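Local coordinates for protein Stk_08120 (Sulfolobus tokodaii, PDB 3W9K) that probably binds fatty acids, here holding a myristic acid, and belongs to a Bet v 1-like family, at residues K6-I11 against Q97-H102; I34-A39 against P113-N118; K61-V66 against I76-R81. All blocks are in the same frame, centred on the assembly; numbering follows the deposited sequence.

Interaction 1: K6-I11 against Q97-H102; sequences KVEKEI and QIILEH. With MYR (myristic acid), chain B.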
# COMPACT_ATOMS: atom_id res chain seq x y z
N LYS A 6 9.28 -3.38 -10.86
CA LYS A 6 7.99 -3.48 -10.21
C LYS A 6 7.67 -4.83 -9.60
O LYS A 6 8.12 -5.89 -10.07
CB LYS A 6 6.85 -3.03 -11.16
CG LYS A 6 6.54 -3.92 -12.33
CD LYS A 6 5.63 -3.16 -13.36
CE LYS A 6 5.59 -3.85 -14.78
NZ LYS A 6 4.60 -4.98 -14.80
N VAL A 7 6.85 -4.79 -8.56
CA VAL A 7 6.35 -6.04 -8.01
C VAL A 7 4.82 -5.85 -7.92
O VAL A 7 4.35 -4.75 -7.60
CB VAL A 7 6.99 -6.40 -6.65
CG1 VAL A 7 6.74 -5.34 -5.64
CG2 VAL A 7 6.49 -7.73 -6.14
N GLU A 8 4.08 -6.91 -8.23
CA GLU A 8 2.62 -6.78 -8.44
C GLU A 8 1.89 -7.88 -7.70
O GLU A 8 2.48 -8.95 -7.47
CB GLU A 8 2.29 -6.96 -9.92
CG GLU A 8 2.83 -5.87 -10.78
CD GLU A 8 2.11 -5.75 -12.07
OE1 GLU A 8 0.97 -6.23 -12.17
OE2 GLU A 8 2.66 -5.11 -12.99
N LYS A 9 0.61 -7.67 -7.34
CA LYS A 9 -0.17 -8.75 -6.78
C LYS A 9 -1.62 -8.55 -7.15
O LYS A 9 -2.17 -7.45 -6.97
CB LYS A 9 -0.06 -8.82 -5.21
CG LYS A 9 -0.85 -9.99 -4.51
CD LYS A 9 -0.05 -11.33 -4.65
CE LYS A 9 -0.91 -12.51 -4.21
NZ LYS A 9 0.02 -13.66 -4.02
N GLU A 10 -2.26 -9.65 -7.55
CA GLU A 10 -3.72 -9.60 -7.73
C GLU A 10 -4.41 -9.93 -6.42
O GLU A 10 -3.94 -10.80 -5.69
CB GLU A 10 -4.16 -10.57 -8.82
CG GLU A 10 -5.69 -10.65 -9.02
CD GLU A 10 -6.04 -11.58 -10.18
OE1 GLU A 10 -6.16 -12.77 -9.88
OE2 GLU A 10 -6.14 -11.13 -11.35
N ILE A 11 -5.49 -9.22 -6.12
CA ILE A 11 -6.29 -9.46 -4.94
C ILE A 11 -7.74 -9.74 -5.38
O ILE A 11 -8.35 -8.95 -6.10
CB ILE A 11 -6.21 -8.25 -3.97
CG1 ILE A 11 -4.74 -8.02 -3.55
CG2 ILE A 11 -7.14 -8.48 -2.75
CD1 ILE A 11 -4.46 -7.80 -2.14
N GLN A 97 -5.66 -4.93 -8.57
CA GLN A 97 -4.23 -5.19 -8.77
C GLN A 97 -3.45 -4.19 -8.01
O GLN A 97 -3.73 -2.98 -8.09
CB GLN A 97 -3.86 -5.09 -10.28
CG GLN A 97 -2.46 -5.59 -10.65
CD GLN A 97 -2.37 -7.12 -10.70
OE1 GLN A 97 -1.30 -7.71 -10.95
NE2 GLN A 97 -3.49 -7.76 -10.50
N ILE A 98 -2.48 -4.65 -7.26
CA ILE A 98 -1.56 -3.72 -6.61
C ILE A 98 -0.20 -3.78 -7.34
O ILE A 98 0.29 -4.87 -7.65
CB ILE A 98 -1.32 -4.08 -5.13
CG1 ILE A 98 -2.68 -4.10 -4.40
CG2 ILE A 98 -0.31 -3.09 -4.45
CD1 ILE A 98 -2.58 -4.67 -2.95
N ILE A 99 0.35 -2.61 -7.63
CA ILE A 99 1.66 -2.54 -8.33
C ILE A 99 2.56 -1.55 -7.62
O ILE A 99 2.22 -0.37 -7.49
CB ILE A 99 1.51 -2.02 -9.80
CG1 ILE A 99 0.59 -2.92 -10.61
CG2 ILE A 99 2.88 -1.94 -10.54
CD1 ILE A 99 -0.69 -2.21 -10.98
N LEU A 100 3.73 -1.99 -7.19
CA LEU A 100 4.68 -1.09 -6.55
C LEU A 100 5.91 -0.96 -7.46
O LEU A 100 6.55 -1.97 -7.77
CB LEU A 100 5.11 -1.64 -5.18
CG LEU A 100 6.12 -0.77 -4.47
CD1 LEU A 100 5.55 0.60 -4.18
CD2 LEU A 100 6.63 -1.45 -3.17
N GLU A 101 6.20 0.25 -7.91
CA GLU A 101 7.42 0.47 -8.75
C GLU A 101 8.35 1.35 -8.00
O GLU A 101 7.92 2.39 -7.47
CB GLU A 101 7.07 1.23 -10.04
CG GLU A 101 5.90 0.73 -10.76
CD GLU A 101 5.72 1.47 -12.10
OE1 GLU A 101 5.82 2.73 -12.19
OE2 GLU A 101 5.40 0.73 -13.04
N HIS A 102 9.63 0.97 -7.93
CA HIS A 102 10.57 1.66 -7.07
C HIS A 102 11.86 1.97 -7.90
O HIS A 102 12.26 1.13 -8.70
CB HIS A 102 10.87 0.80 -5.83
CG HIS A 102 11.71 1.51 -4.78
ND1 HIS A 102 11.18 2.46 -3.92
CD2 HIS A 102 13.03 1.42 -4.48
CE1 HIS A 102 12.14 2.91 -3.13
NE2 HIS A 102 13.28 2.34 -3.48
C1 MYR B . 12.52 -6.50 -8.58
O1 MYR B . 11.87 -7.00 -9.54
O2 MYR B . 13.46 -7.18 -8.09
C2 MYR B . 12.23 -5.10 -8.03
C3 MYR B . 10.77 -4.80 -7.63
C4 MYR B . 10.56 -4.82 -6.10
C5 MYR B . 10.23 -3.48 -5.43
C6 MYR B . 10.69 -3.48 -4.00
C7 MYR B . 10.43 -2.17 -3.32
C8 MYR B . 10.89 -2.24 -1.89
C9 MYR B . 10.75 -0.84 -1.31
C10 MYR B . 11.43 -0.69 0.03
C11 MYR B . 11.04 0.72 0.32
C12 MYR B . 12.01 1.45 1.21
C13 MYR B . 11.81 2.91 0.91
C14 MYR B . 10.34 3.20 0.77
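Val7 and Leu100 exchange two backbone hydrogen bonds, Val7 N to Leu100 O and Leu100 N to Val7 O, both 2.9 Å. Lys9 and Ile98 form the next hydrogen-bonded pair, and the strands run antiparallel at 168°. Between these pairs Glu8 faces Ile99 as a non-hydrogen-bonded pair, with the CA of Glu8 3.1 Å from Ile98 O in a CA-H...O contact.

On the face bearing Lys6, Glu8, Ile99 and Glu101, polar groups ride on aliphatic ones. Glu8 lies alongside Ile99, its CD 3.5 Å from Ile99 CG1, and its OE2 takes the ammonium of Lys6 in a salt bridge (NZ to OE2 2.7 Å) on the anti side of the carboxylate. Lys6 reaches it because CG is tucked over its main chain (chi1 70°) and the chain bends at its end. Glu101 turns its OE1 to Tyr87 instead, and Glu10 pairs with Lys91.

On the opposite face, Val7 CG1 rests 4.1 Å from Leu100 CB, and Ile11 CD1 meets Ile98 CD1 at 3.7 Å. The Lys9 ammonium reaches Asp120 on helix 105-137. Myristic acid runs beside Val7 and Leu100, whose branched methyls suit a hydrocarbon wall, and passes over one face of the His102 ring. The face of Lys6, Glu8 and Glu101 is thus mostly polar; that of Val7, Ile98 and Leu100, which meets the fatty acid, is mainly apolar, Lys9 excepted.

Interaction 2: I34-A39 against P113-N118; sequences IFPGIA and PYVSSN. With MYR (myristic acid), chain B.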
# COMPACT_ATOMS: atom_id res chain seq x y z
N ILE A 34 1.71 -2.57 3.44
CA ILE A 34 2.52 -3.06 2.29
C ILE A 34 4.02 -2.80 2.43
O ILE A 34 4.84 -3.66 2.08
CB ILE A 34 1.97 -2.44 0.96
CG1 ILE A 34 0.54 -2.96 0.68
CG2 ILE A 34 2.94 -2.69 -0.24
CD1 ILE A 34 -0.15 -2.15 -0.49
N PHE A 35 4.37 -1.65 2.96
CA PHE A 35 5.82 -1.30 3.01
C PHE A 35 6.51 -2.15 4.09
O PHE A 35 5.85 -2.65 5.00
CB PHE A 35 5.99 0.21 3.26
CG PHE A 35 5.98 1.02 1.98
CD1 PHE A 35 4.84 1.05 1.14
CD2 PHE A 35 7.13 1.73 1.58
CE1 PHE A 35 4.82 1.83 -0.05
CE2 PHE A 35 7.10 2.52 0.37
CZ PHE A 35 5.95 2.55 -0.41
N PRO A 36 7.87 -2.34 4.00
CA PRO A 36 8.56 -3.23 4.97
C PRO A 36 8.66 -2.63 6.38
O PRO A 36 9.22 -1.56 6.50
CB PRO A 36 10.00 -3.33 4.41
CG PRO A 36 9.90 -2.93 2.99
CD PRO A 36 8.73 -1.93 2.88
N GLY A 37 8.17 -3.29 7.42
CA GLY A 37 8.53 -2.91 8.83
C GLY A 37 8.17 -1.47 9.24
O GLY A 37 8.98 -0.77 9.91
N ILE A 38 6.98 -1.01 8.82
CA ILE A 38 6.56 0.37 9.12
C ILE A 38 6.26 0.42 10.61
O ILE A 38 5.45 -0.40 11.13
CB ILE A 38 5.28 0.77 8.30
CG1 ILE A 38 5.61 0.92 6.80
CG2 ILE A 38 4.70 2.13 8.78
CD1 ILE A 38 6.37 2.22 6.55
N ALA A 39 6.90 1.36 11.27
CA ALA A 39 6.78 1.55 12.72
C ALA A 39 6.11 2.88 13.07
O ALA A 39 5.76 3.11 14.26
CB ALA A 39 8.13 1.51 13.34
N PRO A 113 11.45 -9.04 -0.80
CA PRO A 113 10.81 -10.16 -0.10
C PRO A 113 9.84 -9.67 0.99
O PRO A 113 8.84 -10.36 1.24
CB PRO A 113 11.95 -10.93 0.58
CG PRO A 113 13.22 -10.25 0.21
CD PRO A 113 12.93 -9.07 -0.69
N TYR A 114 10.11 -8.50 1.60
CA TYR A 114 9.24 -7.97 2.68
C TYR A 114 7.93 -7.51 2.06
O TYR A 114 6.81 -7.78 2.58
CB TYR A 114 9.95 -6.83 3.40
CG TYR A 114 11.17 -7.40 4.11
CD1 TYR A 114 11.02 -8.19 5.26
CD2 TYR A 114 12.45 -7.26 3.57
CE1 TYR A 114 12.14 -8.76 5.87
CE2 TYR A 114 13.53 -7.81 4.17
CZ TYR A 114 13.39 -8.55 5.30
OH TYR A 114 14.52 -9.08 5.86
N VAL A 115 8.06 -6.78 0.96
CA VAL A 115 6.88 -6.33 0.22
C VAL A 115 6.06 -7.50 -0.28
O VAL A 115 4.82 -7.54 -0.08
CB VAL A 115 7.19 -5.30 -0.90
CG1 VAL A 115 5.92 -5.01 -1.71
CG2 VAL A 115 7.68 -3.96 -0.28
N SER A 116 6.71 -8.47 -0.88
CA SER A 116 6.01 -9.65 -1.39
C SER A 116 5.27 -10.44 -0.28
O SER A 116 4.11 -10.90 -0.45
CB SER A 116 7.02 -10.53 -2.14
OG SER A 116 6.39 -11.63 -2.67
N SER A 117 5.92 -10.56 0.86
CA SER A 117 5.31 -11.20 2.01
C SER A 117 4.05 -10.44 2.44
O SER A 117 2.95 -11.08 2.71
CB SER A 117 6.31 -11.28 3.18
OG SER A 117 5.55 -11.58 4.35
N ASN A 118 4.15 -9.10 2.44
CA ASN A 118 2.97 -8.27 2.79
C ASN A 118 1.88 -8.43 1.76
O ASN A 118 0.73 -8.55 2.12
CB ASN A 118 3.35 -6.79 2.90
CG ASN A 118 3.97 -6.47 4.25
OD1 ASN A 118 3.57 -7.04 5.30
ND2 ASN A 118 4.94 -5.55 4.27
C1 MYR B . 12.52 -6.50 -8.58
O1 MYR B . 11.87 -7.00 -9.54
O2 MYR B . 13.46 -7.18 -8.09
C2 MYR B . 12.23 -5.10 -8.03
C3 MYR B . 10.77 -4.80 -7.63
C4 MYR B . 10.56 -4.82 -6.10
C5 MYR B . 10.23 -3.48 -5.43
C6 MYR B . 10.69 -3.48 -4.00
C7 MYR B . 10.43 -2.17 -3.32
C8 MYR B . 10.89 -2.24 -1.89
C9 MYR B . 10.75 -0.84 -1.31
C10 MYR B . 11.43 -0.69 0.03
C11 MYR B . 11.04 0.72 0.32
C12 MYR B . 12.01 1.45 1.21
C13 MYR B . 11.81 2.91 0.91
C14 MYR B . 10.34 3.20 0.77
O HOH W 1 6.60 -5.74 6.97
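Asn118 reaches from helix 105-137 to the C-terminal end of helix 27-34, its ND2 giving a hydrogen bond to Ile34 O at 2.9 Å. The donor approaches from above the carbonyl plane, 72° out of it, and the N-H...O angle is a bent 145°. The same ND2 lies 3.1 Å from Phe35 O and also donates to a water that accepts from Gly37 N. An asparagine suits this place, since its short amide can serve a carbonyl at a helix end.

Beside it, Val115 directs CG2 to Pro36 CD at 3.9 Å and CG1 to Ile34 CG2. Pro36 CB touches Tyr114 CB at 3.6 Å, the two side chains crossing at about a right angle. In this Bet v 1-like fold the contact joins the turn between helix 27-34 and strand 38-43 to the long helix 105-137, beside the bound myristic acid. Val115 and Pro36 both approach the lipid, and Phe35, whose side chain leaves the backbone away from helix 105-137, meets the terminal methyl C14 with its ring edge, CE2 at 3.3 Å. Farther out, Arg121 binds Asn118 OD1 and so steadies the amide, the Tyr60 hydroxyl donates to Pro36 O, and Tyr77 packs edge-to-face with Phe35.

Interaction 3: K61-V66 against I76-R81; sequences KVKGRV and IYDSDR. With MYR (myristic acid), chain B.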
# COMPACT_ATOMS: atom_id res chain seq x y z
N LYS A 61 12.82 6.70 5.94
CA LYS A 61 11.70 7.63 6.17
C LYS A 61 11.09 7.88 4.81
O LYS A 61 11.83 8.32 3.87
CB LYS A 61 12.24 8.92 6.83
CG LYS A 61 12.94 8.69 8.21
CD LYS A 61 13.77 9.92 8.67
CE LYS A 61 12.89 11.10 9.17
NZ LYS A 61 12.70 12.24 8.17
N VAL A 62 9.79 7.63 4.63
CA VAL A 62 9.16 7.79 3.30
C VAL A 62 8.00 8.79 3.49
O VAL A 62 7.37 8.84 4.56
CB VAL A 62 8.65 6.45 2.72
CG1 VAL A 62 7.75 5.79 3.71
CG2 VAL A 62 7.87 6.64 1.38
N LYS A 63 7.72 9.61 2.47
CA LYS A 63 6.55 10.50 2.57
C LYS A 63 5.96 10.59 1.18
O LYS A 63 6.61 10.27 0.18
CB LYS A 63 6.96 11.92 3.08
CG LYS A 63 7.78 12.72 2.03
CD LYS A 63 8.21 14.01 2.80
CE LYS A 63 8.80 15.06 1.89
NZ LYS A 63 10.11 14.66 1.32
N GLY A 64 4.68 10.92 1.08
CA GLY A 64 4.15 11.02 -0.28
C GLY A 64 2.71 11.48 -0.25
O GLY A 64 2.20 11.96 0.77
N ARG A 65 2.10 11.37 -1.43
CA ARG A 65 0.78 11.93 -1.67
C ARG A 65 -0.06 10.96 -2.41
O ARG A 65 0.44 10.25 -3.25
CB ARG A 65 0.86 13.21 -2.52
CG ARG A 65 -0.52 13.88 -2.60
CD ARG A 65 -0.53 15.23 -3.35
NE ARG A 65 -1.49 16.12 -2.69
CZ ARG A 65 -1.14 17.18 -1.97
NH1 ARG A 65 0.15 17.49 -1.82
NH2 ARG A 65 -2.08 17.93 -1.38
N VAL A 66 -1.35 10.94 -2.10
CA VAL A 66 -2.30 10.02 -2.73
C VAL A 66 -3.13 10.80 -3.77
O VAL A 66 -3.62 11.93 -3.48
CB VAL A 66 -3.29 9.48 -1.68
CG1 VAL A 66 -4.35 8.59 -2.35
CG2 VAL A 66 -2.53 8.73 -0.54
N ILE A 76 2.25 8.52 -4.73
CA ILE A 76 3.61 8.91 -5.28
C ILE A 76 4.45 9.15 -4.04
O ILE A 76 4.03 9.93 -3.20
CB ILE A 76 3.53 10.19 -6.11
CG1 ILE A 76 2.67 9.89 -7.34
CG2 ILE A 76 4.94 10.61 -6.64
CD1 ILE A 76 2.85 10.86 -8.49
N TYR A 77 5.62 8.54 -3.93
CA TYR A 77 6.37 8.64 -2.65
C TYR A 77 7.86 8.92 -2.92
O TYR A 77 8.36 8.56 -3.98
CB TYR A 77 6.20 7.39 -1.77
CG TYR A 77 6.79 6.10 -2.35
CD1 TYR A 77 8.16 5.79 -2.17
CD2 TYR A 77 6.01 5.23 -3.13
CE1 TYR A 77 8.74 4.64 -2.77
CE2 TYR A 77 6.56 4.08 -3.71
CZ TYR A 77 7.93 3.77 -3.49
OH TYR A 77 8.47 2.65 -4.08
N ASP A 78 8.52 9.49 -1.94
CA ASP A 78 9.99 9.71 -2.00
C ASP A 78 10.57 9.29 -0.68
O ASP A 78 9.94 9.40 0.37
CB ASP A 78 10.32 11.19 -2.34
CG ASP A 78 9.80 12.19 -1.29
OD1 ASP A 78 8.69 12.74 -1.55
OD2 ASP A 78 10.48 12.44 -0.23
N SER A 79 11.77 8.77 -0.69
CA SER A 79 12.39 8.35 0.57
C SER A 79 13.89 8.44 0.46
O SER A 79 14.40 8.50 -0.66
CB SER A 79 12.03 6.90 0.96
OG SER A 79 12.90 5.96 0.40
N ASP A 80 14.55 8.36 1.62
CA ASP A 80 16.03 8.28 1.66
C ASP A 80 16.54 6.95 1.10
O ASP A 80 17.77 6.80 1.00
CB ASP A 80 16.62 8.49 3.04
CG ASP A 80 15.96 7.65 4.16
OD1 ASP A 80 14.93 6.96 3.94
OD2 ASP A 80 16.45 7.76 5.32
N ARG A 81 15.65 6.02 0.74
CA ARG A 81 16.07 4.76 0.07
C ARG A 81 15.56 4.64 -1.36
O ARG A 81 15.58 3.57 -1.92
CB ARG A 81 15.66 3.54 0.89
CG ARG A 81 16.11 3.55 2.36
CD ARG A 81 17.59 3.65 2.60
NE ARG A 81 17.89 3.52 4.05
CZ ARG A 81 19.09 3.19 4.53
NH1 ARG A 81 20.06 2.92 3.67
NH2 ARG A 81 19.30 3.14 5.85
C1 MYR B . 12.52 -6.50 -8.58
O1 MYR B . 11.87 -7.00 -9.54
O2 MYR B . 13.46 -7.18 -8.09
C2 MYR B . 12.23 -5.10 -8.03
C3 MYR B . 10.77 -4.80 -7.63
C4 MYR B . 10.56 -4.82 -6.10
C5 MYR B . 10.23 -3.48 -5.43
C6 MYR B . 10.69 -3.48 -4.00
C7 MYR B . 10.43 -2.17 -3.32
C8 MYR B . 10.89 -2.24 -1.89
C9 MYR B . 10.75 -0.84 -1.31
C10 MYR B . 11.43 -0.69 0.03
C11 MYR B . 11.04 0.72 0.32
C12 MYR B . 12.01 1.45 1.21
C13 MYR B . 11.81 2.91 0.91
C14 MYR B . 10.34 3.20 0.77
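Strands 61-66 and 76-79 run antiparallel at 160°, their axes 4.7 Å apart, with Lys63 and Asp78, then Arg65 and Ile76, as hydrogen-bonded pairs, each exchanging two backbone bonds.

The Lys63-Asp78 pair is doubled by its side chains. Lys63 NZ meets Asp78 OD2 at 2.7 Å on the syn side of the carboxylate, in a salt bridge across the strands. Both residues fold CG back above their own backbone (chi1 69° and 61°), which brings the two side chains together so that they cross obliquely, Lys63 CG 3.5 Å from Asp78 OD2; the bend at the end of the lysine then turns NZ to OD2. Replacing Asp78 with an alanine would probably leave the Lys63 ammonium without its mate and its chain free to swing. At the strand end Asp80 OD1 accepts from Lys61 N at 2.9 Å, a short carboxylate suited to the main-chain N-H where the regular ladder stops.

On the other face, Val62 CG2 packs 3.6 Å from Tyr77 CB. Gly64, opposite Tyr77, has its CA 3.1 Å from Ile76 O; a side chain there would collide with the neighbouring strand, so glycine fits. The Tyr77 hydroxyl is hydrogen-bonded to His102, consistent with holding the ring in place, and its CE1 lies near C14 of the myristic acid. Ser79 OG stands 3.3 Å from C13 of that tail and accepts from Arg81 N at 2.8 Å, forming an ST turn, while Arg81 CB also touches C13.

This is a beta hairpin in the antiparallel sheet of a Bet v 1-like fold, charged on the face of Lys63 and Asp78 and contributing Tyr77 and Ser79 to the wall round the far end of the fatty acid.

The three contacts all touch one myristic acid. Centres of interactions 1 and 2 lie about 12 Å apart, 2 and 3 about 15 Å, and 1 and 3 about 17 Å. Interactions 1 and 3 are strand pairs in the same seven-stranded antiparallel sheet, 1 at the edge formed by strand 6-12 and 3 further in; interaction 2 brings helix 105-137 against the turn that leads into the other edge strand, 38-43. Along the chain, interaction 3 is nested inside the loops closed by both others, whose segments alternate. Leu100 packing on Val115 joins 1 to 2, and the His102 ring, reaching the Arg81 carbonyl, joins 1 to 3; sheet and helix line the same bound fatty acid.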